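Local atomic coordinates of FAD-dependent pyridine nucleotide-disulphide oxidoreductase (Desulfovibrio vulgaris, PDB entry 3IWA), a protein that probably uses FAD to pass electrons from NADH or NADPH to a disulphide or related acceptor. Residues E131-A136 and V226-E231; G137-T142 and A247-L252. All blocks are in the same frame, centred on the assembly; numbering follows the deposited sequence.

Contact 1 (E131-A136 and V226-E231); sequences EGMDLA and VRLEGE. With CA (calcium ion), chain B.
Leu228 lays its isobutyl group against the turn of 131-136, where Met133 CE meets Leu228 CD1 at 3.7 Å. The two chains run obliquely to one another, and the thioether reaches this position because Met133 folds back at chi2 (-71°), bringing the terminal methyl toward the strand although its CB leaves in another direction. Leu135 approaches from farther along the strand: its CD1 lies over the backbone, 3.8 Å from Gly230 CA, with Leu228 CB at a looser distance. Gly230 has no side chain, and Leu135 lies close against its main chain.

A single backbone hydrogen bond joins the segments, from Leu228 N to Glu131 O (3.0 Å, N-H...O angle 165°). Immediately after it, Gly132 passes with its CA 3.7 Å from Leu228 O, at a positive phi of 90° that suits a residue without a CB. Glu131 and Arg227 extend side by side, their contact being Glu131 OE2 on Arg227 CD at 3.7 Å. The guanidinium instead makes a salt bridge to Glu229, whose OE2 receives Arg227 NE at 2.7 Å, in the guanidinium plane and on the anti side of the carboxylate; Glu229 OE1 is paired with Arg237. Beyond the packed residues, Glu231 binds a calcium ion through both carboxylate oxygens, and three waters are its other ligands here.

Strand 225-230 carries a classic beta bulge where Val226 and Arg227 face Ile239. Gly132 to Leu135 form a type I beta turn, closed by Leu135 N to Gly132 O, which docks on this edge strand of a three-stranded antiparallel beta meander.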
# COMPACT_ATOMS: atom_id res chain seq x y z
N GLU A 131 -24.55 27.80 -26.60
CA GLU A 131 -24.08 28.94 -27.37
C GLU A 131 -22.76 29.46 -26.79
O GLU A 131 -22.59 29.51 -25.57
CB GLU A 131 -25.19 29.99 -27.34
CG GLU A 131 -24.92 31.32 -28.01
CD GLU A 131 -26.10 32.29 -27.80
OE1 GLU A 131 -27.24 31.93 -28.18
OE2 GLU A 131 -25.89 33.40 -27.24
N GLY A 132 -21.82 29.82 -27.66
CA GLY A 132 -20.58 30.46 -27.22
C GLY A 132 -19.45 29.50 -26.88
O GLY A 132 -18.38 29.92 -26.45
N MET A 133 -19.66 28.21 -27.11
CA MET A 133 -18.62 27.21 -26.88
C MET A 133 -17.50 27.28 -27.94
O MET A 133 -16.64 26.38 -28.01
CB MET A 133 -19.23 25.80 -26.79
CG MET A 133 -19.83 25.49 -25.41
SD MET A 133 -18.59 25.26 -24.12
CE MET A 133 -19.49 25.79 -22.67
N ASP A 134 -17.53 28.34 -28.76
CA ASP A 134 -16.54 28.60 -29.82
C ASP A 134 -15.69 29.85 -29.57
O ASP A 134 -14.88 30.20 -30.41
CB ASP A 134 -17.24 28.76 -31.19
CG ASP A 134 -18.32 29.88 -31.19
OD1 ASP A 134 -18.31 30.70 -32.14
OD2 ASP A 134 -19.16 29.93 -30.25
N LEU A 135 -15.87 30.50 -28.42
CA LEU A 135 -15.18 31.75 -28.16
C LEU A 135 -13.75 31.49 -27.78
O LEU A 135 -13.41 30.43 -27.26
CB LEU A 135 -15.86 32.52 -27.02
CG LEU A 135 -17.29 33.01 -27.27
CD1 LEU A 135 -17.91 33.41 -25.97
CD2 LEU A 135 -17.31 34.17 -28.28
N ALA A 136 -12.90 32.47 -28.04
CA ALA A 136 -11.52 32.41 -27.60
C ALA A 136 -11.57 32.51 -26.08
O ALA A 136 -12.43 33.20 -25.56
CB ALA A 136 -10.72 33.56 -28.18
N VAL A 226 -25.69 27.30 -19.10
CA VAL A 226 -26.75 27.59 -20.07
C VAL A 226 -26.22 28.23 -21.34
O VAL A 226 -26.68 27.90 -22.44
CB VAL A 226 -27.87 28.44 -19.43
CG1 VAL A 226 -28.57 29.28 -20.46
CG2 VAL A 226 -28.88 27.52 -18.71
N ARG A 227 -25.27 29.15 -21.21
CA ARG A 227 -24.55 29.66 -22.35
C ARG A 227 -23.30 30.46 -21.89
O ARG A 227 -23.20 30.86 -20.74
CB ARG A 227 -25.47 30.54 -23.23
CG ARG A 227 -25.74 31.92 -22.65
CD ARG A 227 -26.54 32.86 -23.60
NE ARG A 227 -27.11 33.89 -22.74
CZ ARG A 227 -28.17 33.70 -21.96
NH1 ARG A 227 -28.84 32.56 -21.99
NH2 ARG A 227 -28.58 34.67 -21.17
N LEU A 228 -22.36 30.62 -22.82
CA LEU A 228 -21.23 31.53 -22.65
C LEU A 228 -21.48 32.81 -23.48
O LEU A 228 -21.94 32.74 -24.61
CB LEU A 228 -19.92 30.89 -23.08
CG LEU A 228 -19.54 29.55 -22.47
CD1 LEU A 228 -18.03 29.24 -22.76
CD2 LEU A 228 -19.85 29.49 -20.98
N GLU A 229 -21.16 33.94 -22.88
CA GLU A 229 -21.29 35.25 -23.50
C GLU A 229 -19.93 35.89 -23.70
O GLU A 229 -19.04 35.78 -22.82
CB GLU A 229 -22.19 36.15 -22.66
CG GLU A 229 -23.62 36.11 -23.16
CD GLU A 229 -24.63 36.71 -22.24
OE1 GLU A 229 -24.29 37.68 -21.52
OE2 GLU A 229 -25.79 36.23 -22.28
N GLY A 230 -19.77 36.54 -24.86
CA GLY A 230 -18.49 37.08 -25.30
C GLY A 230 -18.46 38.54 -25.75
O GLY A 230 -19.51 39.12 -26.13
N GLU A 231 -17.24 39.11 -25.74
CA GLU A 231 -16.99 40.50 -26.14
C GLU A 231 -16.14 40.73 -27.40
O GLU A 231 -16.53 41.49 -28.28
CB GLU A 231 -16.47 41.32 -24.95
CG GLU A 231 -17.47 41.37 -23.76
CD GLU A 231 -18.83 42.02 -24.09
OE1 GLU A 231 -19.13 42.29 -25.29
OE2 GLU A 231 -19.62 42.28 -23.16
CA CA B . -21.45 43.00 -25.06
O HOH W 1 -21.38 40.60 -25.58
O HOH W 2 -21.32 45.64 -24.70
O HOH W 3 -22.24 43.52 -22.86

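Contact 2 (G137-T142 and A247-L252); sequences GVTPVT and ADLVIL
Strands 138-140 and 249-252 run parallel, their axes 4.6 Å apart at closest approach and 25° from exact alignment, and pair Val138 with Val250, Thr139 with Ile251 and Pro140 with Leu252. They are neighbours in the five-stranded parallel sheet of a Rossmann-type domain, with 138-140 at one margin and 249-252 between it and strand 161-165. The hydrogen bonds alternate between the strands in parallel fashion: Val250 N to Gly137 O, Thr139 N to Val250 O (2.7 Å and nearly straight), Leu252 N to Thr139 O and Val141 N to Leu252 O. On the side of 137-142 the bonds use Gly137 O, both backbone groups of Thr139, and Val141 N; Pro140, which has no N-H, falls where none is needed.

One face of the pair carries Val138, Pro140, Val250 and Leu252. There Val138 CG1 meets Leu252 CG at 3.9 Å, and lies as near to Leu252 CD1; the valine puts this methyl anti to its own N (chi1 180°), which directs it along the strand to the leucine. Val235 and Val238 of the neighbouring antiparallel sheet add to this face.

On the face of Thr139 and Ile251, Val141 CG2 touches Ile251 CG2 at 3.9 Å, while helix 144-153 packs on Thr139 and Val141 through Val150. Leu249 sends CD1 across to the Thr139 hydroxyl, OG1 being 3.6 Å away, a van der Waals approach. Asp248, just before the strand, accepts the backbone N-H groups of Ser160 and Lys161, tying the beginning of strand 161-165 to it.

In the third rung the amide of Leu252 stands above the carbonyl plane of Thr139, 50° out of it, with Leu252 N 3.0 Å from Thr139 O.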
# COMPACT_ATOMS: atom_id res chain seq x y z
N GLY A 137 -10.67 31.80 -25.39
CA GLY A 137 -10.66 31.74 -23.92
C GLY A 137 -11.36 30.53 -23.30
O GLY A 137 -11.34 30.37 -22.10
N VAL A 138 -12.01 29.72 -24.13
CA VAL A 138 -12.70 28.52 -23.71
C VAL A 138 -11.78 27.33 -24.00
O VAL A 138 -11.62 26.91 -25.15
CB VAL A 138 -14.06 28.34 -24.43
CG1 VAL A 138 -14.75 27.07 -23.97
CG2 VAL A 138 -14.98 29.54 -24.20
N THR A 139 -11.19 26.79 -22.94
CA THR A 139 -10.08 25.86 -23.10
C THR A 139 -10.37 24.47 -22.57
O THR A 139 -10.43 24.29 -21.37
CB THR A 139 -8.87 26.36 -22.37
OG1 THR A 139 -8.81 27.78 -22.47
CG2 THR A 139 -7.61 25.74 -22.95
N PRO A 140 -10.46 23.48 -23.48
CA PRO A 140 -10.64 22.11 -23.07
C PRO A 140 -9.36 21.64 -22.41
O PRO A 140 -8.28 22.02 -22.86
CB PRO A 140 -10.81 21.36 -24.40
CG PRO A 140 -9.95 22.12 -25.36
CD PRO A 140 -10.02 23.58 -24.89
N VAL A 141 -9.48 20.86 -21.35
CA VAL A 141 -8.31 20.19 -20.74
C VAL A 141 -8.69 18.74 -20.45
O VAL A 141 -9.49 18.47 -19.55
CB VAL A 141 -7.86 20.94 -19.47
CG1 VAL A 141 -6.71 20.18 -18.78
CG2 VAL A 141 -7.47 22.37 -19.83
N THR A 142 -8.16 17.81 -21.24
CA THR A 142 -8.57 16.39 -21.19
C THR A 142 -7.60 15.48 -20.43
O THR A 142 -7.87 14.30 -20.23
CB THR A 142 -8.72 15.78 -22.62
OG1 THR A 142 -7.43 15.73 -23.28
CG2 THR A 142 -9.74 16.57 -23.45
N ALA A 247 -16.09 35.66 -16.60
CA ALA A 247 -14.90 34.86 -16.84
C ALA A 247 -14.21 35.29 -18.12
O ALA A 247 -14.84 35.30 -19.16
CB ALA A 247 -15.25 33.38 -16.94
N ASP A 248 -12.92 35.60 -18.04
CA ASP A 248 -12.10 35.75 -19.24
C ASP A 248 -11.37 34.45 -19.59
O ASP A 248 -10.76 34.34 -20.64
CB ASP A 248 -11.11 36.94 -19.12
CG ASP A 248 -10.38 36.98 -17.78
OD1 ASP A 248 -9.16 36.71 -17.72
OD2 ASP A 248 -11.01 37.31 -16.77
N LEU A 249 -11.40 33.48 -18.69
CA LEU A 249 -10.92 32.10 -18.98
C LEU A 249 -11.96 31.11 -18.47
O LEU A 249 -12.38 31.19 -17.33
CB LEU A 249 -9.58 31.83 -18.27
CG LEU A 249 -8.95 30.44 -18.46
CD1 LEU A 249 -8.39 30.26 -19.86
CD2 LEU A 249 -7.87 30.21 -17.42
N VAL A 250 -12.35 30.19 -19.34
CA VAL A 250 -13.25 29.11 -19.01
C VAL A 250 -12.58 27.77 -19.35
O VAL A 250 -12.22 27.52 -20.51
CB VAL A 250 -14.58 29.24 -19.76
CG1 VAL A 250 -15.45 28.04 -19.51
CG2 VAL A 250 -15.28 30.55 -19.36
N ILE A 251 -12.40 26.94 -18.33
CA ILE A 251 -11.78 25.63 -18.49
C ILE A 251 -12.89 24.58 -18.62
O ILE A 251 -13.76 24.49 -17.76
CB ILE A 251 -10.90 25.31 -17.27
CG1 ILE A 251 -9.89 26.44 -17.01
CG2 ILE A 251 -10.15 24.04 -17.47
CD1 ILE A 251 -8.83 26.56 -18.07
N LEU A 252 -12.89 23.84 -19.72
CA LEU A 252 -13.77 22.70 -19.89
C LEU A 252 -13.09 21.42 -19.35
O LEU A 252 -12.10 20.95 -19.92
CB LEU A 252 -14.17 22.52 -21.37
CG LEU A 252 -14.90 23.68 -22.06
CD1 LEU A 252 -15.38 23.22 -23.43
CD2 LEU A 252 -16.06 24.24 -21.25

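How the contacts relate
Contact 1 and contact 2 have centres about 11 Å apart and interlock along the chain: 131-136 runs straight into 137-142, and 226-231 is followed through strands 235-240 and 244-246 by 247-252. Contact 1 lies on an outer strand of the antiparallel sheet, contact 2 at the margin of the parallel sheet. The two meet through Leu228 CD1 and Val138 CG2, 3.4 Å apart, and through Met133 SD and Leu252 CD1, 3.9 Å apart, so that the turn and the two sheets pack together through these apolar groups. All four segments belong to the oxidoreductase part of the chain, where this parallel sheet is probably the core of the NAD(P)H-binding domain.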